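Local coordinates for TCP pilus virulence regulatory protein (Vibrio cholerae, PDB 4MLO) that probably activates transcription of virulence genes, including those of the TCP pilus, as an AraC-family DNA-binding regulator that holds a bound palmitoleic acid, at residues 34-42 and 52-60. Numbering follows the deposited sequence. Where two conformers were deposited one is given.
Sequences WIDSGIAKL and EINSSSIIL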
ATOM      1  N   TRP A  34      -8.966  -7.112   2.302  1.00 21.92           N
ATOM      2  CA  TRP A  34      -9.821  -7.883   3.198  1.00 22.82           C
ATOM      3  C   TRP A  34      -9.916  -9.306   2.677  1.00 23.84           C
ATOM      4  O   TRP A  34      -9.695  -9.572   1.493  1.00 24.35           O
ATOM      5  CB  TRP A  34     -11.220  -7.272   3.321  1.00 25.99           C
ATOM      6  CG  TRP A  34     -11.993  -7.315   2.054  1.00 28.18           C
ATOM      7  CD1 TRP A  34     -12.905  -8.258   1.690  1.00 30.39           C
ATOM      8  CD2 TRP A  34     -11.929  -6.379   0.967  1.00 29.43           C
ATOM      9  NE1 TRP A  34     -13.397  -7.977   0.436  1.00 34.91           N
ATOM     10  CE2 TRP A  34     -12.825  -6.824  -0.021  1.00 34.62           C
ATOM     11  CE3 TRP A  34     -11.187  -5.216   0.728  1.00 26.00           C
ATOM     12  CZ2 TRP A  34     -13.013  -6.144  -1.220  1.00 37.67           C
ATOM     13  CZ3 TRP A  34     -11.379  -4.542  -0.466  1.00 36.21           C
ATOM     14  CH2 TRP A  34     -12.280  -5.018  -1.428  1.00 41.27           C
ATOM     15  N   ILE A  35     -10.262 -10.217   3.583  1.00 25.06           N
ATOM     16  CA  ILE A  35     -10.429 -11.629   3.260  1.00 29.69           C
ATOM     17  C   ILE A  35     -11.895 -11.890   2.929  1.00 37.22           C
ATOM     18  O   ILE A  35     -12.792 -11.160   3.371  1.00 28.15           O
ATOM     19  CB  ILE A  35      -9.929 -12.506   4.433  1.00 35.25           C
ATOM     20  CG1 ILE A  35     -10.805 -12.326   5.681  1.00 34.03           C
ATOM     21  CG2 ILE A  35      -8.454 -12.191   4.743  1.00 32.24           C
ATOM     22  CD1 ILE A  35     -10.401 -13.205   6.863  1.00 37.80           C
ATOM     23  N   ASP A  36     -12.158 -12.933   2.128  1.00 32.97           N
ATOM     24  CA  ASP A  36     -13.513 -13.167   1.638  1.00 40.44           C
ATOM     25  C   ASP A  36     -14.300 -14.142   2.500  1.00 40.89           C
ATOM     26  O   ASP A  36     -15.503 -14.320   2.274  1.00 45.58           O
ATOM     27  CB  ASP A  36     -13.480 -13.685   0.200  1.00 37.86           C
ATOM     28  CG  ASP A  36     -12.980 -15.113   0.105  1.00 36.55           C
ATOM     29  OD1 ASP A  36     -12.318 -15.601   1.051  1.00 33.98           O
ATOM     30  OD2 ASP A  36     -13.232 -15.745  -0.934  1.00 41.75           O
ATOM     31  N   SER A  37     -13.657 -14.765   3.478  1.00 32.35           N
ATOM     32  CA  SER A  37     -14.283 -15.826   4.253  1.00 43.10           C
ATOM     33  C   SER A  37     -13.337 -16.202   5.377  1.00 42.57           C
ATOM     34  O   SER A  37     -12.135 -15.906   5.336  1.00 37.27           O
ATOM     35  CB  SER A  37     -14.598 -17.051   3.392  1.00 43.21           C
ATOM     36  OG  SER A  37     -13.412 -17.597   2.847  1.00 46.54           O
ATOM     37  N   GLY A  38     -13.896 -16.848   6.377  1.00 41.42           N
ATOM     38  CA  GLY A  38     -13.106 -17.340   7.462  1.00 45.73           C
ATOM     39  C   GLY A  38     -12.547 -16.216   8.314  1.00 40.16           C
ATOM     40  O   GLY A  38     -13.056 -15.092   8.352  1.00 35.76           O
ATOM     41  N   ILE A  39     -11.463 -16.552   9.007  1.00 34.22           N
ATOM     42  CA  ILE A  39     -10.813 -15.669   9.961  1.00 43.72           C
ATOM     43  C   ILE A  39      -9.325 -15.671   9.652  1.00 39.78           C
ATOM     44  O   ILE A  39      -8.773 -16.663   9.170  1.00 28.52           O
ATOM     45  CB  ILE A  39     -11.067 -16.112  11.420  1.00 50.68           C
ATOM     46  CG1 ILE A  39     -12.563 -16.124  11.729  1.00 57.44           C
ATOM     47  CG2 ILE A  39     -10.335 -15.206  12.404  1.00 53.43           C
ATOM     48  CD1 ILE A  39     -13.219 -14.750  11.714  1.00 58.65           C
ATOM     49  N   ALA A  40      -8.679 -14.541   9.915  1.00 34.08           N
ATOM     50  CA  ALA A  40      -7.238 -14.436   9.824  1.00 27.58           C
ATOM     51  C   ALA A  40      -6.758 -13.582  10.982  1.00 30.42           C
ATOM     52  O   ALA A  40      -7.533 -12.850  11.604  1.00 38.60           O
ATOM     53  CB  ALA A  40      -6.792 -13.830   8.483  1.00 22.64           C
ATOM     54  N   LYS A  41      -5.463 -13.679  11.257  1.00 26.66           N
ATOM     55  CA  LYS A  41      -4.804 -12.919  12.308  1.00 27.62           C
ATOM     56  C   LYS A  41      -3.783 -12.007  11.641  1.00 23.23           C
ATOM     57  O   LYS A  41      -2.879 -12.495  10.953  1.00 23.17           O
ATOM     58  CB  LYS A  41      -4.128 -13.858  13.302  1.00 32.49           C
ATOM     59  CG  LYS A  41      -3.445 -13.157  14.456  1.00 37.58           C
ATOM     60  CD  LYS A  41      -2.531 -14.120  15.197  1.00 43.86           C
ATOM     61  CE  LYS A  41      -2.007 -13.535  16.503  1.00 53.45           C
ATOM     62  NZ  LYS A  41      -1.027 -14.450  17.170  1.00 57.33           N
ATOM     63  N   LEU A  42      -3.952 -10.699  11.848  1.00 26.57           N
ATOM     64  CA  LEU A  42      -3.031  -9.688  11.349  0.50 27.62           C
ATOM     65  C   LEU A  42      -2.186  -9.195  12.512  1.00 25.71           C
ATOM     66  O   LEU A  42      -2.723  -8.734  13.521  1.00 33.50           O
ATOM     67  CB  LEU A  42      -3.802  -8.534  10.717  0.50 29.57           C
ATOM     68  CG  LEU A  42      -3.064  -7.412   9.967  0.50 34.72           C
ATOM     69  CD1 LEU A  42      -4.113  -6.557   9.296  0.50 36.26           C
ATOM     70  CD2 LEU A  42      -2.191  -6.542  10.861  0.50 32.76           C
ATOM     71  N   GLU A  52      -7.740 -10.048  15.041  1.00 35.53           N
ATOM     72  CA  GLU A  52      -8.459 -11.081  14.322  1.00 38.10           C
ATOM     73  C   GLU A  52      -9.435 -10.385  13.386  1.00 37.98           C
ATOM     74  O   GLU A  52     -10.207  -9.527  13.816  1.00 37.57           O
ATOM     75  CB  GLU A  52      -9.196 -12.024  15.274  1.00 44.92           C
ATOM     76  CG  GLU A  52      -8.273 -12.956  16.024  1.00 52.33           C
ATOM     77  CD  GLU A  52      -8.978 -14.223  16.488  1.00 60.33           C
ATOM     78  OE1 GLU A  52      -8.279 -15.131  16.986  1.00 63.00           O
ATOM     79  OE2 GLU A  52     -10.224 -14.305  16.354  1.00 53.27           O
ATOM     80  N   ILE A  53      -9.371 -10.727  12.106  1.00 36.22           N
ATOM     81  CA  ILE A  53     -10.215 -10.099  11.107  1.00 36.08           C
ATOM     82  C   ILE A  53     -11.100 -11.156  10.467  1.00 38.12           C
ATOM     83  O   ILE A  53     -10.767 -12.343  10.425  1.00 34.66           O
ATOM     84  CB  ILE A  53      -9.372  -9.369  10.038  1.00 29.07           C
ATOM     85  CG1 ILE A  53      -8.393 -10.328   9.347  1.00 28.60           C
ATOM     86  CG2 ILE A  53      -8.594  -8.242  10.676  1.00 32.47           C
ATOM     87  CD1 ILE A  53      -7.734  -9.710   8.095  1.00 30.40           C
ATOM     88  N   ASN A  54     -12.249 -10.702   9.979  1.00 28.24           N
ATOM     89  CA  ASN A  54     -13.180 -11.528   9.237  1.00 32.69           C
ATOM     90  C   ASN A  54     -13.476 -10.869   7.903  1.00 31.86           C
ATOM     91  O   ASN A  54     -12.830  -9.872   7.540  1.00 27.20           O
ATOM     92  CB  ASN A  54     -14.466 -11.744  10.052  1.00 41.65           C
ATOM     93  CG  ASN A  54     -15.063 -10.440  10.554  1.00 43.60           C
ATOM     94  OD1 ASN A  54     -15.210  -9.473   9.801  1.00 34.14           O
ATOM     95  ND2 ASN A  54     -15.385 -10.400  11.840  1.00 47.82           N
ATOM     96  N   SER A  55     -14.455 -11.408   7.172  1.00 32.15           N
ATOM     97  CA  SER A  55     -14.718 -10.972   5.811  1.00 29.84           C
ATOM     98  C   SER A  55     -15.318  -9.574   5.719  1.00 27.93           C
ATOM     99  O   SER A  55     -15.461  -9.068   4.604  1.00 37.87           O
ATOM    100  CB  SER A  55     -15.641 -11.973   5.114  1.00 40.10           C
ATOM    101  OG  SER A  55     -16.924 -11.968   5.710  1.00 43.83           O
ATOM    102  N   SER A  56     -15.635  -8.925   6.839  1.00 31.12           N
ATOM    103  CA  SER A  56     -16.053  -7.524   6.827  1.00 39.41           C
ATOM    104  C   SER A  56     -14.992  -6.570   7.364  1.00 31.94           C
ATOM    105  O   SER A  56     -15.239  -5.359   7.435  1.00 28.00           O
ATOM    106  CB  SER A  56     -17.344  -7.355   7.625  1.00 45.59           C
ATOM    107  OG  SER A  56     -18.438  -7.863   6.885  1.00 48.97           O
ATOM    108  N   SER A  57     -13.832  -7.076   7.757  1.00 28.05           N
ATOM    109  CA  SER A  57     -12.751  -6.225   8.245  1.00 28.65           C
ATOM    110  C   SER A  57     -11.965  -5.683   7.058  1.00 25.68           C
ATOM    111  O   SER A  57     -11.357  -6.455   6.306  1.00 27.76           O
ATOM    112  CB  SER A  57     -11.823  -7.018   9.166  1.00 27.75           C
ATOM    113  OG  SER A  57     -12.505  -7.651  10.242  1.00 32.60           O
ATOM    114  N   ILE A  58     -11.936  -4.360   6.906  1.00 23.83           N
ATOM    115  CA  ILE A  58     -11.136  -3.713   5.874  1.00 23.67           C
ATOM    116  C   ILE A  58      -9.868  -3.167   6.518  1.00 22.85           C
ATOM    117  O   ILE A  58      -9.944  -2.412   7.504  1.00 25.82           O
ATOM    118  CB  ILE A  58     -11.913  -2.565   5.197  1.00 28.36           C
ATOM    119  CG1 ILE A  58     -13.264  -3.030   4.670  1.00 33.92           C
ATOM    120  CG2 ILE A  58     -11.075  -1.945   4.060  1.00 29.78           C
ATOM    121  CD1 ILE A  58     -13.196  -4.093   3.616  1.00 44.96           C
ATOM    122  N   ILE A  59      -8.715  -3.492   5.927  1.00 22.14           N
ATOM    123  CA  ILE A  59      -7.434  -2.934   6.336  1.00 19.03           C
ATOM    124  C   ILE A  59      -7.038  -1.895   5.299  1.00 22.26           C
ATOM    125  O   ILE A  59      -7.043  -2.172   4.095  1.00 21.21           O
ATOM    126  CB  ILE A  59      -6.343  -4.007   6.458  1.00 21.30           C
ATOM    127  CG1 ILE A  59      -6.836  -5.166   7.357  1.00 32.10           C
ATOM    128  CG2 ILE A  59      -5.073  -3.392   7.000  1.00 23.32           C
ATOM    129  CD1 ILE A  59      -7.099  -4.766   8.782  1.00 40.99           C
ATOM    130  N   LEU A  60      -6.719  -0.698   5.764  1.00 21.52           N
ATOM    131  CA  LEU A  60      -6.295   0.383   4.896  1.00 19.60           C
ATOM    132  C   LEU A  60      -4.819   0.643   5.134  1.00 16.75           C
ATOM    133  O   LEU A  60      -4.407   0.841   6.280  1.00 20.48           O
ATOM    134  CB  LEU A  60      -7.100   1.644   5.183  1.00 19.24           C
ATOM    135  CG  LEU A  60      -8.607   1.566   4.915  1.00 18.14           C
ATOM    136  CD1 LEU A  60      -9.363   1.003   6.136  1.00 22.16           C
ATOM    137  CD2 LEU A  60      -9.148   2.904   4.506  1.00 22.95           C
TER
HETATM  138  O   HOH W   1     -10.675  -8.965   6.279  1.00 25.94           O
HETATM  139  O   HOH W   2     -15.459 -14.116   7.982  1.00 35.82           O
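A40 and I53 form a hydrogen-bonded antiparallel pair, with A40 N 3.1 Å from I53 O and I53 N 2.9 Å from A40 O, and K41 and E52 follow as the next, non-hydrogen-bonded pair. On the face shared by A40 and I53, the CG1 branch of I53 lies 3.9 Å from A40 CB, while its CD1 approaches CG2 of I35. In one of the two conformers modelled for L42, with CG anti to the backbone N (chi1 -173°), L42 CD1 meets I59 CD1 tip to tip at 3.5 Å; the side chain of I59 lies about 7 Å from the palmitoleic acid. Both segments pass from one sheet of the cupin-like domain to the other, 34-42 between strands 31-35 and 40-44, 52-60 between strands 49-53 and 57-61. Where they cross over, water links them. One molecule accepts from I35 N and donates to the carbonyls of N54 and S57; a second bridges G38 O and S55 N. The type I turn from N54 to S57 includes an Asx turn, S56 N donating to N54 OD1. I35 O, buried without a conventional hydrogen-bond partner, receives a CA-H...O contact from S55 CA at 3.1 Å. Beyond this turn, I58 CD1 packs obliquely against the W34 indole, 3.7 Å from W34 CE3, the two side chains lying side by side, and L127 of helix 121-131 touches both.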